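Local atomic coordinates of apical membrane antigen 1-like protein, soluble form (Toxoplasma gondii, PDB entry 3ZLE), a protein that probably takes part in host cell invasion by the parasite's sporozoites, acting at the moving junction together with a partner of the RON2 family. Residues R38-Y43 and T141-Y146; L126-T131 and G202-A207; P147-A152 and R197-G202; V162-L167 and F285-E290. All coordinates share one frame; numbering follows the deposited sequence.

Contact 1. Residues R38-Y43 and T141-Y146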
loop_
_atom_site.group_PDB
_atom_site.type_symbol
_atom_site.label_atom_id
_atom_site.label_comp_id
_atom_site.label_asym_id
_atom_site.label_seq_id
_atom_site.Cartn_x
_atom_site.Cartn_y
_atom_site.Cartn_z
ATOM N N ARG A 38 -0.060 -5.463 14.160
ATOM C CA ARG A 38 -0.842 -5.839 15.338
ATOM C C ARG A 38 -0.555 -7.259 15.805
ATOM O O ARG A 38 -0.167 -8.107 15.015
ATOM C CB ARG A 38 -2.307 -5.735 15.028
ATOM C CG ARG A 38 -2.836 -4.326 15.129
ATOM C CD ARG A 38 -4.222 -4.340 14.576
ATOM N NE ARG A 38 -4.967 -3.162 14.973
ATOM C CZ ARG A 38 -5.933 -3.182 15.871
ATOM N NH1 ARG A 38 -6.216 -4.310 16.513
ATOM N NH2 ARG A 38 -6.613 -2.082 16.120
ATOM N N ASP A 39 -0.885 -7.539 17.059
ATOM C CA ASP A 39 -0.874 -8.899 17.567
ATOM C C ASP A 39 -2.096 -9.199 18.408
ATOM O O ASP A 39 -2.676 -8.309 19.030
ATOM C CB ASP A 39 0.390 -9.166 18.361
ATOM C CG ASP A 39 0.858 -7.964 19.105
ATOM O OD1 ASP A 39 0.345 -7.731 20.215
ATOM O OD2 ASP A 39 1.766 -7.266 18.598
ATOM N N THR A 40 -2.554 -10.433 18.329
ATOM C CA THR A 40 -3.686 -10.878 19.102
ATOM C C THR A 40 -3.507 -12.349 19.321
ATOM O O THR A 40 -3.024 -13.064 18.411
ATOM C CB THR A 40 -4.985 -10.687 18.319
ATOM O OG1 THR A 40 -5.034 -9.345 17.832
ATOM C CG2 THR A 40 -6.211 -10.989 19.193
ATOM N N GLU A 41 -3.830 -12.796 20.537
ATOM C CA GLU A 41 -3.784 -14.212 20.890
ATOM C C GLU A 41 -2.448 -14.852 20.542
ATOM O O GLU A 41 -2.389 -16.025 20.188
ATOM C CB GLU A 41 -4.916 -14.977 20.223
ATOM C CG GLU A 41 -6.315 -14.440 20.545
ATOM C CD GLU A 41 -7.406 -15.223 19.837
ATOM O OE1 GLU A 41 -7.076 -16.031 18.936
ATOM O OE2 GLU A 41 -8.595 -15.027 20.155
ATOM N N GLY A 42 -1.388 -14.051 20.550
ATOM C CA GLY A 42 -0.045 -14.560 20.215
ATOM C C GLY A 42 0.344 -14.501 18.733
ATOM O O GLY A 42 1.480 -14.815 18.388
ATOM N N TYR A 43 -0.537 -14.004 17.859
ATOM C CA TYR A 43 -0.163 -13.914 16.432
ATOM C C TYR A 43 -0.059 -12.499 15.884
ATOM O O TYR A 43 -0.873 -11.631 16.229
ATOM C CB TYR A 43 -1.108 -14.715 15.574
ATOM C CG TYR A 43 -1.191 -16.144 15.956
ATOM C CD1 TYR A 43 -0.329 -17.097 15.388
ATOM C CD2 TYR A 43 -2.174 -16.576 16.833
ATOM C CE1 TYR A 43 -0.456 -18.445 15.694
ATOM C CE2 TYR A 43 -2.287 -17.914 17.185
ATOM C CZ TYR A 43 -1.423 -18.844 16.628
ATOM O OH TYR A 43 -1.577 -20.173 16.966
ATOM N N THR A 141 -12.510 -21.185 17.505
ATOM C CA THR A 141 -12.772 -19.801 17.104
ATOM C C THR A 141 -11.872 -18.814 17.851
ATOM O O THR A 141 -11.427 -19.087 18.975
ATOM C CB THR A 141 -14.264 -19.387 17.229
ATOM O OG1 THR A 141 -14.508 -18.830 18.515
ATOM C CG2 THR A 141 -15.201 -20.559 16.989
ATOM N N SER A 142 -11.567 -17.694 17.197
ATOM C CA SER A 142 -10.524 -16.750 17.640
ATOM C C SER A 142 -11.057 -15.322 17.448
ATOM O O SER A 142 -12.022 -15.137 16.715
ATOM C CB SER A 142 -9.265 -16.961 16.775
ATOM O OG SER A 142 -8.357 -15.884 16.878
ATOM N N THR A 143 -10.425 -14.323 18.090
ATOM C CA THR A 143 -10.748 -12.883 17.838
ATOM C C THR A 143 -9.828 -12.246 16.767
ATOM O O THR A 143 -9.892 -11.024 16.510
ATOM C CB THR A 143 -10.624 -12.030 19.128
ATOM O OG1 THR A 143 -9.238 -11.856 19.464
ATOM C CG2 THR A 143 -11.367 -12.699 20.310
ATOM N N TYR A 144 -8.872 -13.035 16.288
ATOM C CA TYR A 144 -8.003 -12.649 15.166
ATOM C C TYR A 144 -8.833 -12.092 14.012
ATOM O O TYR A 144 -9.861 -12.658 13.664
ATOM C CB TYR A 144 -7.237 -13.884 14.673
ATOM C CG TYR A 144 -6.046 -13.568 13.797
ATOM C CD1 TYR A 144 -4.824 -13.267 14.355
ATOM C CD2 TYR A 144 -6.132 -13.654 12.401
ATOM C CE1 TYR A 144 -3.722 -12.996 13.568
ATOM C CE2 TYR A 144 -5.054 -13.345 11.613
ATOM C CZ TYR A 144 -3.836 -13.020 12.199
ATOM O OH TYR A 144 -2.716 -12.737 11.418
ATOM N N LYS A 145 -8.354 -11.025 13.379
ATOM C CA LYS A 145 -8.992 -10.527 12.143
ATOM C C LYS A 145 -8.177 -10.822 10.876
ATOM O O LYS A 145 -7.072 -10.298 10.703
ATOM C CB LYS A 145 -9.234 -9.031 12.240
ATOM C CG LYS A 145 -9.975 -8.592 13.483
ATOM C CD LYS A 145 -11.449 -8.786 13.305
ATOM C CE LYS A 145 -12.198 -7.945 14.334
ATOM N NZ LYS A 145 -13.488 -8.603 14.625
ATOM N N TYR A 146 -8.809 -11.518 9.930
ATOM C CA TYR A 146 -8.276 -11.717 8.572
ATOM C C TYR A 146 -8.116 -10.425 7.771
ATOM O O TYR A 146 -8.861 -9.461 7.985
ATOM C CB TYR A 146 -9.197 -12.645 7.789
ATOM C CG TYR A 146 -9.385 -14.014 8.408
ATOM C CD1 TYR A 146 -8.286 -14.848 8.702
ATOM C CD2 TYR A 146 -10.667 -14.516 8.641
ATOM C CE1 TYR A 146 -8.483 -16.176 9.140
ATOM C CE2 TYR A 146 -10.863 -15.827 9.081
ATOM C CZ TYR A 146 -9.785 -16.645 9.355
ATOM O OH TYR A 146 -10.021 -17.946 9.875
#
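Glu-41 leaves a hairpin turn and takes hold of Ser-142 and Thr-143 with both of its carboxylate oxygens. From CB the chain sets off with CG anti to the carbonyl carbon (chi1 -57°) and then runs extended, which carries the carboxylate straight over to the loop. On the way, Glu-41 CG passes Thr-143 OG1 at 4.0 Å. At the tip the two oxygens divide the work. Glu-41 OE1 accepts from Ser-142 OG, at a modelled 2.4 Å too short to be taken literally. Glu-41 OE2 accepts from the backbone Thr-143 N at 2.8 Å; that bond is nearly straight, 172° at the hydrogen, but the nitrogen comes in 45° above the carboxylate plane. Thr-143 OG1 adds a weak bond to Glu-41 OE2, 3.3 Å long. Ser-142 OG also accepts from Tyr-144 N at 3.0 Å, an ST turn that fixes where the hydroxyl lies. Close by, Tyr-43 CB rests 3.7 Å from Tyr-144 CE1, and Thr-40 O lies at the edge of the Tyr-144 ring. The type I' turn from Thr-40 to Tyr-43 joins strands 38-40 and 43-45 in a two-stranded hairpin, docked here on the loop between helix 120-129 and strand 148-151. Tyr-144 fastens the junction further, its hydroxyl bonded to Arg-44 O and its ring stacked on Trp-286.

Contact 2. Residues L126-T131 and G202-A207; sequences LYAYST and GSAFVA
Tyr-129 and Phe-205 make the aromatic part of this contact. The edge of the tyrosine ring points to the face of the phenylalanine in an offset edge-to-face pair, planes at 90° and centroids 5.8 Å apart. Tyr-129 has CG anti to its own N (chi1 -173°), which sends the ring off the helix and over the 3-10 segment; on the way Tyr-129 CD1 comes within 3.3 Å of Ala-204 O. Both rings also meet a cation, Lys-145 for Tyr-129 and Arg-38 for Phe-205, and the tyrosine hydroxyl bonds to Glu-208.

The apolar part rests on small side chains. Ala-204 CB sits 4.1 Å from Ala-128 CB and 4.2 Å from Tyr-129 CB. One turn further along, Ala-207 CB presses against the helix backbone, 3.3 Å from Leu-126 N, and also meets Tyr-129 CB at 4.0 Å.

No hydrogen bond crosses between the two segments; bonds inside each one shape it. Ser-203 OG accepts from Phe-205 N at 2.8 Å, an ST turn leading into the 3-10 segment, and also bonds Gly-48 O. Leu-126 O is reached by Ser-130 N and Ser-130 OG from opposite faces of its plane.

Alanines on both sides let helix 120-129 lie against the 3-10 segment 204-207, which follows strand 199-202, consistent with the PAN-like fold to which the AMA1 family is related.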
loop_
_atom_site.group_PDB
_atom_site.type_symbol
_atom_site.label_atom_id
_atom_site.label_comp_id
_atom_site.label_asym_id
_atom_site.label_seq_id
_atom_site.Cartn_x
_atom_site.Cartn_y
_atom_site.Cartn_z
ATOM N N LEU A 126 -15.155 -4.564 5.888
ATOM C CA LEU A 126 -16.163 -4.816 6.945
ATOM C C LEU A 126 -16.485 -6.286 6.977
ATOM O O LEU A 126 -16.702 -6.853 8.041
ATOM C CB LEU A 126 -17.471 -4.025 6.721
ATOM C CG LEU A 126 -18.537 -4.168 7.832
ATOM C CD1 LEU A 126 -17.928 -3.866 9.206
ATOM C CD2 LEU A 126 -19.798 -3.300 7.609
ATOM N N TYR A 127 -16.527 -6.901 5.795
ATOM C CA TYR A 127 -16.878 -8.308 5.688
ATOM C C TYR A 127 -15.796 -9.144 6.339
ATOM O O TYR A 127 -16.094 -10.088 7.034
ATOM C CB TYR A 127 -17.024 -8.712 4.229
ATOM C CG TYR A 127 -17.370 -10.133 3.992
ATOM C CD1 TYR A 127 -18.566 -10.663 4.454
ATOM C CD2 TYR A 127 -16.529 -10.961 3.254
ATOM C CE1 TYR A 127 -18.905 -11.971 4.201
ATOM C CE2 TYR A 127 -16.911 -12.256 2.926
ATOM C CZ TYR A 127 -18.072 -12.767 3.428
ATOM O OH TYR A 127 -18.430 -14.091 3.166
ATOM N N ALA A 128 -14.557 -8.770 6.128
ATOM C CA ALA A 128 -13.419 -9.406 6.807
ATOM C C ALA A 128 -13.510 -9.145 8.317
ATOM O O ALA A 128 -13.321 -10.053 9.110
ATOM C CB ALA A 128 -12.131 -8.851 6.288
ATOM N N TYR A 129 -13.783 -7.898 8.685
ATOM C CA TYR A 129 -13.739 -7.462 10.087
ATOM C C TYR A 129 -14.789 -8.240 10.899
ATOM O O TYR A 129 -14.500 -8.685 11.993
ATOM C CB TYR A 129 -14.017 -5.979 10.163
ATOM C CG TYR A 129 -13.837 -5.356 11.508
ATOM C CD1 TYR A 129 -12.615 -4.858 11.883
ATOM C CD2 TYR A 129 -14.936 -5.112 12.354
ATOM C CE1 TYR A 129 -12.438 -4.227 13.102
ATOM C CE2 TYR A 129 -14.771 -4.431 13.549
ATOM C CZ TYR A 129 -13.510 -3.998 13.919
ATOM O OH TYR A 129 -13.293 -3.310 15.097
ATOM N N SER A 130 -15.907 -8.564 10.240
ATOM C CA SER A 130 -16.977 -9.340 10.816
ATOM C C SER A 130 -16.752 -10.840 10.784
ATOM O O SER A 130 -17.563 -11.583 11.318
ATOM C CB SER A 130 -18.272 -9.083 10.056
ATOM O OG SER A 130 -18.515 -7.708 9.957
ATOM N N THR A 131 -15.817 -11.300 9.969
ATOM C CA THR A 131 -15.667 -12.745 9.839
ATOM C C THR A 131 -15.043 -13.279 11.088
ATOM O O THR A 131 -13.971 -12.839 11.489
ATOM C CB THR A 131 -14.831 -13.155 8.635
ATOM O OG1 THR A 131 -15.551 -12.848 7.444
ATOM C CG2 THR A 131 -14.570 -14.639 8.674
ATOM N N GLY A 202 -5.728 -5.230 1.932
ATOM C CA GLY A 202 -5.924 -4.421 3.139
ATOM C C GLY A 202 -6.053 -5.264 4.390
ATOM O O GLY A 202 -6.426 -6.432 4.322
ATOM N N SER A 203 -5.888 -4.616 5.542
ATOM C CA SER A 203 -6.201 -5.227 6.834
ATOM C C SER A 203 -7.672 -5.040 7.109
ATOM O O SER A 203 -8.305 -4.162 6.543
ATOM C CB SER A 203 -5.417 -4.524 7.953
ATOM O OG SER A 203 -6.251 -3.570 8.566
ATOM N N ALA A 204 -8.192 -5.768 8.088
ATOM C CA ALA A 204 -9.620 -5.710 8.324
ATOM C C ALA A 204 -9.923 -4.392 9.013
ATOM O O ALA A 204 -11.063 -3.964 9.086
ATOM C CB ALA A 204 -10.068 -6.885 9.182
ATOM N N PHE A 205 -8.871 -3.696 9.447
ATOM C CA PHE A 205 -9.072 -2.518 10.234
ATOM C C PHE A 205 -9.331 -1.280 9.395
ATOM O O PHE A 205 -9.853 -0.270 9.898
ATOM C CB PHE A 205 -7.916 -2.328 11.241
ATOM C CG PHE A 205 -7.872 -3.406 12.309
ATOM C CD1 PHE A 205 -8.728 -3.347 13.406
ATOM C CD2 PHE A 205 -7.151 -4.572 12.098
ATOM C CE1 PHE A 205 -8.820 -4.403 14.303
ATOM C CE2 PHE A 205 -7.153 -5.593 13.048
ATOM C CZ PHE A 205 -8.001 -5.504 14.146
ATOM N N VAL A 206 -9.191 -1.437 8.076
ATOM C CA VAL A 206 -9.769 -0.475 7.144
ATOM C C VAL A 206 -11.213 -0.296 7.532
ATOM O O VAL A 206 -11.720 0.762 7.427
ATOM C CB VAL A 206 -9.631 -0.962 5.658
ATOM C CG1 VAL A 206 -10.401 -0.064 4.682
ATOM C CG2 VAL A 206 -8.186 -0.989 5.261
ATOM N N ALA A 207 -11.884 -1.336 8.012
ATOM C CA ALA A 207 -13.307 -1.187 8.261
ATOM C C ALA A 207 -13.667 -0.425 9.540
ATOM O O ALA A 207 -14.807 0.011 9.707
ATOM C CB ALA A 207 -14.021 -2.527 8.216
#

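Contact 3. Residues P147-A152 and R197-G202; sequences PFVYDA and RALVYG
Strands 148-151 and 199-202 are next-door neighbours in a five-stranded antiparallel sheet, their backbones hydrogen-bonded at alternate pairs. Phe-148 N gives to Gly-202 O at 2.8 Å and Gly-202 N returns to Phe-148 O at 3.0 Å; Tyr-150 N to Val-200 O and Val-200 N to Tyr-150 O repeat the scheme, both at 2.8 Å. Beyond them Ala-152 N donates to Ala-198 O at 2.8 Å, and beside it Asp-151 OD1 accepts from Ala-198 N at 3.0 Å, nearly along the C-O axis; the other carboxylate oxygen bonds Ser-154.

Helix 120-129 lies on the face of the sheet that carries Phe-148, Tyr-150 and Val-200. There the Phe-148 ring, with chi1 at 70° and CG wedged between N and the carbonyl carbon, folds over Gly-202 in a CH-pi contact, Gly-202 CA standing 3.9 Å from the ring centroid. The reverse face is built from Val-149, Asp-151, Leu-199 and Tyr-201. Val-149 spreads its branches between neighbours, CG1 touching Leu-199 CD2 at 3.8 Å and CG2 touching Tyr-201 CD2 at 3.7 Å, while Leu-199 CD1 lies over one face of the Arg-197 guanidinium, which is salt-bridged to Glu-192.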
loop_
_atom_site.group_PDB
_atom_site.type_symbol
_atom_site.label_atom_id
_atom_site.label_comp_id
_atom_site.label_asym_id
_atom_site.label_seq_id
_atom_site.Cartn_x
_atom_site.Cartn_y
_atom_site.Cartn_z
ATOM N N PRO A 147 -7.120 -10.376 6.870
ATOM C CA PRO A 147 -7.041 -9.296 5.885
ATOM C C PRO A 147 -7.922 -9.625 4.681
ATOM O O PRO A 147 -8.346 -10.771 4.527
ATOM C CB PRO A 147 -5.568 -9.347 5.436
ATOM C CG PRO A 147 -5.206 -10.792 5.565
ATOM C CD PRO A 147 -5.929 -11.256 6.815
ATOM N N PHE A 148 -8.018 -8.697 3.736
ATOM C CA PHE A 148 -8.868 -8.952 2.567
ATOM C C PHE A 148 -8.159 -8.544 1.286
ATOM O O PHE A 148 -7.230 -7.754 1.311
ATOM C CB PHE A 148 -10.154 -8.140 2.721
ATOM C CG PHE A 148 -9.938 -6.666 2.560
ATOM C CD1 PHE A 148 -9.904 -6.091 1.294
ATOM C CD2 PHE A 148 -9.620 -5.882 3.659
ATOM C CE1 PHE A 148 -9.692 -4.716 1.150
ATOM C CE2 PHE A 148 -9.379 -4.533 3.541
ATOM C CZ PHE A 148 -9.403 -3.935 2.282
ATOM N N VAL A 149 -8.704 -8.980 0.157
ATOM C CA VAL A 149 -8.279 -8.485 -1.121
ATOM C C VAL A 149 -9.528 -8.249 -1.936
ATOM O O VAL A 149 -10.418 -9.137 -2.019
ATOM C CB VAL A 149 -7.383 -9.504 -1.853
ATOM C CG1 VAL A 149 -7.147 -9.048 -3.291
ATOM C CG2 VAL A 149 -6.030 -9.661 -1.133
ATOM N N TYR A 150 -9.708 -7.015 -2.411
ATOM C CA TYR A 150 -10.856 -6.760 -3.262
ATOM C C TYR A 150 -10.326 -6.764 -4.700
ATOM O O TYR A 150 -9.232 -6.233 -4.946
ATOM C CB TYR A 150 -11.499 -5.388 -2.937
ATOM C CG TYR A 150 -12.567 -5.012 -3.951
ATOM C CD1 TYR A 150 -13.704 -5.791 -4.094
ATOM C CD2 TYR A 150 -12.403 -3.930 -4.815
ATOM C CE1 TYR A 150 -14.701 -5.454 -5.000
ATOM C CE2 TYR A 150 -13.384 -3.611 -5.745
ATOM C CZ TYR A 150 -14.515 -4.412 -5.852
ATOM O OH TYR A 150 -15.489 -4.170 -6.786
ATOM N N ASP A 151 -11.031 -7.422 -5.622
ATOM C CA ASP A 151 -10.664 -7.380 -7.071
ATOM C C ASP A 151 -11.651 -6.502 -7.864
ATOM O O ASP A 151 -12.864 -6.764 -7.894
ATOM C CB ASP A 151 -10.662 -8.804 -7.647
ATOM C CG ASP A 151 -10.388 -8.832 -9.123
ATOM O OD1 ASP A 151 -9.959 -7.800 -9.658
ATOM O OD2 ASP A 151 -10.634 -9.874 -9.766
ATOM N N ALA A 152 -11.182 -5.379 -8.386
ATOM C CA ALA A 152 -12.143 -4.398 -8.928
ATOM C C ALA A 152 -12.626 -4.751 -10.323
ATOM O O ALA A 152 -13.603 -4.208 -10.793
ATOM C CB ALA A 152 -11.630 -2.973 -8.840
ATOM N N ARG A 197 -7.056 -8.349 -13.664
ATOM C CA ARG A 197 -7.554 -8.103 -12.308
ATOM C C ARG A 197 -6.987 -6.784 -11.711
ATOM O O ARG A 197 -6.000 -6.259 -12.211
ATOM C CB ARG A 197 -7.271 -9.302 -11.387
ATOM C CG ARG A 197 -5.811 -9.732 -11.326
ATOM C CD ARG A 197 -5.584 -10.879 -10.373
ATOM N NE ARG A 197 -4.192 -10.897 -9.993
ATOM C CZ ARG A 197 -3.627 -11.810 -9.229
ATOM N NH1 ARG A 197 -4.350 -12.789 -8.709
ATOM N NH2 ARG A 197 -2.340 -11.729 -8.980
ATOM N N ALA A 198 -7.687 -6.183 -10.752
ATOM C CA ALA A 198 -7.205 -4.929 -10.165
ATOM C C ALA A 198 -7.380 -5.006 -8.649
ATOM O O ALA A 198 -8.444 -4.762 -8.132
ATOM C CB ALA A 198 -7.944 -3.703 -10.761
ATOM N N LEU A 199 -6.302 -5.344 -7.956
ATOM C CA LEU A 199 -6.376 -5.828 -6.609
ATOM C C LEU A 199 -6.204 -4.701 -5.631
ATOM O O LEU A 199 -5.482 -3.728 -5.895
ATOM C CB LEU A 199 -5.303 -6.888 -6.373
ATOM C CG LEU A 199 -5.533 -8.167 -7.186
ATOM C CD1 LEU A 199 -4.602 -9.278 -6.726
ATOM C CD2 LEU A 199 -6.973 -8.583 -7.096
ATOM N N VAL A 200 -6.790 -4.873 -4.462
ATOM C CA VAL A 200 -6.553 -3.965 -3.350
ATOM C C VAL A 200 -6.410 -4.830 -2.147
ATOM O O VAL A 200 -7.274 -5.651 -1.906
ATOM C CB VAL A 200 -7.747 -3.029 -3.103
ATOM C CG1 VAL A 200 -7.391 -2.025 -2.010
ATOM C CG2 VAL A 200 -8.108 -2.292 -4.391
ATOM N N TYR A 201 -5.251 -4.748 -1.484
ATOM C CA TYR A 201 -4.979 -5.577 -0.321
ATOM C C TYR A 201 -5.125 -4.696 0.878
ATOM O O TYR A 201 -4.779 -3.509 0.834
ATOM C CB TYR A 201 -3.540 -6.142 -0.371
ATOM C CG TYR A 201 -3.171 -7.092 0.776
ATOM C CD1 TYR A 201 -2.797 -6.603 2.028
ATOM C CD2 TYR A 201 -3.015 -8.453 0.544
ATOM C CE1 TYR A 201 -2.461 -7.468 3.061
ATOM C CE2 TYR A 201 -2.595 -9.311 1.545
ATOM C CZ TYR A 201 -2.322 -8.815 2.790
ATOM O OH TYR A 201 -1.971 -9.689 3.782
ATOM N N GLY A 202 -5.728 -5.230 1.932
ATOM C CA GLY A 202 -5.924 -4.421 3.139
ATOM C C GLY A 202 -6.053 -5.264 4.390
ATOM O O GLY A 202 -6.426 -6.432 4.322
#

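Contact 4. Residues V162-L167 and F285-E290; sequences VSAQLL and FWPVHE
Val-162 holds CG2 anti to its carbonyl carbon, and Phe-285, chi1 -67°, turns its ring to meet that methyl; Ser-163 swings OG in between its own N and carbonyl carbon (chi1 51°), toward Trp-286 and Pro-287. The first pair is a CH-pi contact. Val-162 CG2 stands over one face of the Phe-285 ring, displaced toward the rim, 4.0 Å from the centroid, and the two side chains cross at about a right angle.

Beside it runs the main-chain link: Ser-163 N donates to Phe-285 O at 3.0 Å, with 167° at the hydrogen. Ser-163 OG is 3.4 Å from Trp-286 CD1 and 3.5 Å from Pro-287 CD, so the hydroxyl touches carbons of Trp-286 and Pro-287, while its strong polar partner is Tyr-144 OH. Further on, Ala-164 CB meets Pro-287 CG at 4.3 Å. Gln-165 NE2 donates to Ser-163 O at 3.0 Å, tying Gln-165 back to Ser-163 within the loop. The indole nitrogen of Trp-286 is engaged by Ser-161 O.

Neither segment forms a regular helix or strand here, so two loops far apart in sequence are docked by one nearly straight backbone bond and a set of apolar touches. The contact is thus mostly apolar, fixed by that one bond, and the buried Ser-163 hydroxyl and Trp-286 N-H find their polar partners in Tyr-144 and Ser-161.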
loop_
_atom_site.group_PDB
_atom_site.type_symbol
_atom_site.label_atom_id
_atom_site.label_comp_id
_atom_site.label_asym_id
_atom_site.label_seq_id
_atom_site.Cartn_x
_atom_site.Cartn_y
_atom_site.Cartn_z
ATOM N N VAL A 162 -4.839 -16.798 5.202
ATOM C CA VAL A 162 -3.393 -16.714 5.346
ATOM C C VAL A 162 -2.957 -15.272 5.397
ATOM O O VAL A 162 -3.169 -14.531 4.456
ATOM C CB VAL A 162 -2.649 -17.456 4.212
ATOM C CG1 VAL A 162 -1.144 -17.437 4.428
ATOM C CG2 VAL A 162 -3.140 -18.889 4.125
ATOM N N SER A 163 -2.312 -14.883 6.489
ATOM C CA SER A 163 -2.004 -13.466 6.748
ATOM C C SER A 163 -0.535 -13.191 6.578
ATOM O O SER A 163 -0.119 -12.028 6.628
ATOM C CB SER A 163 -2.439 -13.042 8.136
ATOM O OG SER A 163 -1.951 -13.925 9.125
ATOM N N ALA A 164 0.257 -14.272 6.532
ATOM C CA ALA A 164 1.654 -14.238 6.085
ATOM C C ALA A 164 1.786 -13.578 4.737
ATOM O O ALA A 164 0.965 -13.790 3.838
ATOM C CB ALA A 164 2.232 -15.663 6.024
ATOM N N GLN A 165 2.771 -12.707 4.609
ATOM C CA GLN A 165 2.966 -12.021 3.369
ATOM C C GLN A 165 4.331 -12.305 2.775
ATOM O O GLN A 165 4.522 -12.165 1.572
ATOM C CB GLN A 165 2.773 -10.520 3.553
ATOM C CG GLN A 165 1.345 -10.163 3.855
ATOM C CD GLN A 165 1.233 -9.008 4.797
ATOM O OE1 GLN A 165 1.429 -7.859 4.409
ATOM N NE2 GLN A 165 0.862 -9.292 6.033
ATOM N N LEU A 166 5.306 -12.622 3.627
ATOM C CA LEU A 166 6.667 -12.815 3.129
ATOM C C LEU A 166 7.325 -14.061 3.701
ATOM O O LEU A 166 7.502 -14.182 4.914
ATOM C CB LEU A 166 7.544 -11.559 3.319
ATOM C CG LEU A 166 9.060 -11.745 3.144
ATOM C CD1 LEU A 166 9.362 -11.969 1.668
ATOM C CD2 LEU A 166 9.844 -10.531 3.657
ATOM N N LEU A 167 7.690 -14.977 2.815
ATOM C CA LEU A 167 8.405 -16.202 3.205
ATOM C C LEU A 167 9.567 -16.411 2.243
ATOM O O LEU A 167 9.378 -16.487 1.007
ATOM C CB LEU A 167 7.443 -17.436 3.158
ATOM C CG LEU A 167 7.998 -18.835 3.513
ATOM C CD1 LEU A 167 8.525 -18.847 4.948
ATOM C CD2 LEU A 167 6.940 -19.915 3.344
ATOM N N PHE A 285 -0.779 -20.507 9.136
ATOM C CA PHE A 285 -1.333 -19.440 8.335
ATOM C C PHE A 285 -1.007 -18.067 8.881
ATOM O O PHE A 285 -1.140 -17.097 8.177
ATOM C CB PHE A 285 -2.847 -19.610 8.178
ATOM C CG PHE A 285 -3.251 -20.824 7.372
ATOM C CD1 PHE A 285 -2.291 -21.635 6.769
ATOM C CD2 PHE A 285 -4.582 -21.193 7.279
ATOM C CE1 PHE A 285 -2.659 -22.783 6.094
ATOM C CE2 PHE A 285 -4.959 -22.311 6.552
ATOM C CZ PHE A 285 -3.995 -23.113 5.958
ATOM N N TRP A 286 -0.714 -17.974 10.184
ATOM C CA TRP A 286 -0.483 -16.671 10.812
ATOM C C TRP A 286 0.903 -16.618 11.460
ATOM O O TRP A 286 1.270 -17.510 12.201
ATOM C CB TRP A 286 -1.583 -16.332 11.859
ATOM C CG TRP A 286 -3.063 -16.646 11.467
ATOM C CD1 TRP A 286 -3.575 -16.751 10.216
ATOM C CD2 TRP A 286 -4.184 -16.802 12.371
ATOM N NE1 TRP A 286 -4.939 -17.025 10.266
ATOM C CE2 TRP A 286 -5.317 -17.127 11.578
ATOM C CE3 TRP A 286 -4.300 -16.861 13.767
ATOM C CZ2 TRP A 286 -6.561 -17.422 12.132
ATOM C CZ3 TRP A 286 -5.557 -17.135 14.330
ATOM C CH2 TRP A 286 -6.679 -17.399 13.502
ATOM N N PRO A 287 1.645 -15.522 11.241
ATOM C CA PRO A 287 2.976 -15.372 11.802
ATOM C C PRO A 287 2.908 -15.277 13.314
ATOM O O PRO A 287 2.133 -14.476 13.844
ATOM C CB PRO A 287 3.454 -14.037 11.209
ATOM C CG PRO A 287 2.698 -13.921 9.927
ATOM C CD PRO A 287 1.353 -14.492 10.226
ATOM N N VAL A 288 3.727 -16.059 14.017
ATOM C CA VAL A 288 3.688 -15.963 15.472
ATOM C C VAL A 288 4.356 -14.691 15.979
ATOM O O VAL A 288 5.331 -14.204 15.389
ATOM C CB VAL A 288 4.087 -17.285 16.243
ATOM C CG1 VAL A 288 4.476 -18.420 15.309
ATOM C CG2 VAL A 288 5.116 -17.032 17.341
ATOM N N HIS A 289 3.709 -14.053 16.943
ATOM C CA HIS A 289 4.179 -12.783 17.462
ATOM C C HIS A 289 5.256 -13.007 18.526
ATOM O O HIS A 289 5.022 -13.688 19.529
ATOM C CB HIS A 289 3.029 -11.967 18.052
ATOM C CG HIS A 289 3.480 -10.716 18.745
ATOM N ND1 HIS A 289 4.246 -9.756 18.120
ATOM C CD2 HIS A 289 3.369 -10.323 20.036
ATOM C CE1 HIS A 289 4.545 -8.802 18.982
ATOM N NE2 HIS A 289 4.032 -9.126 20.155
ATOM N N GLU A 290 6.439 -12.455 18.282
ATOM C CA GLU A 290 7.549 -12.547 19.230
ATOM C C GLU A 290 7.865 -11.179 19.805
ATOM O O GLU A 290 7.686 -10.165 19.143
ATOM C CB GLU A 290 8.786 -13.126 18.548
ATOM C CG GLU A 290 8.755 -14.646 18.411
ATOM C CD GLU A 290 9.379 -15.123 17.108
ATOM O OE1 GLU A 290 10.198 -14.377 16.520
ATOM O OE2 GLU A 290 9.051 -16.252 16.675
#

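How the contacts relate
Contacts 1 and 3 adjoin in sequence at Tyr-146 and Pro-147, and each touches both contact 2 and contact 4. Contact 1 meets contact 4 through Tyr-144 OH and Ser-163 OG, 2.7 Å apart, and through Gly-42 O and His-289 N at 2.8 Å; toward contact 2, Lys-145 NZ reaches Tyr-129 O at 2.8 Å. Contacts 2 and 3 share Gly-202, where the strand passes into the loop that packs against helix 120-129. Contact 3 meets contact 4 at Tyr-201 OH and Gln-165 CG, 3.4 Å apart. A bound N-acetylglucosamine lies about 12 Å from the Tyr-43 side chain, while a glycerol, probably from the crystallisation liquor, bonds Tyr-150 OH.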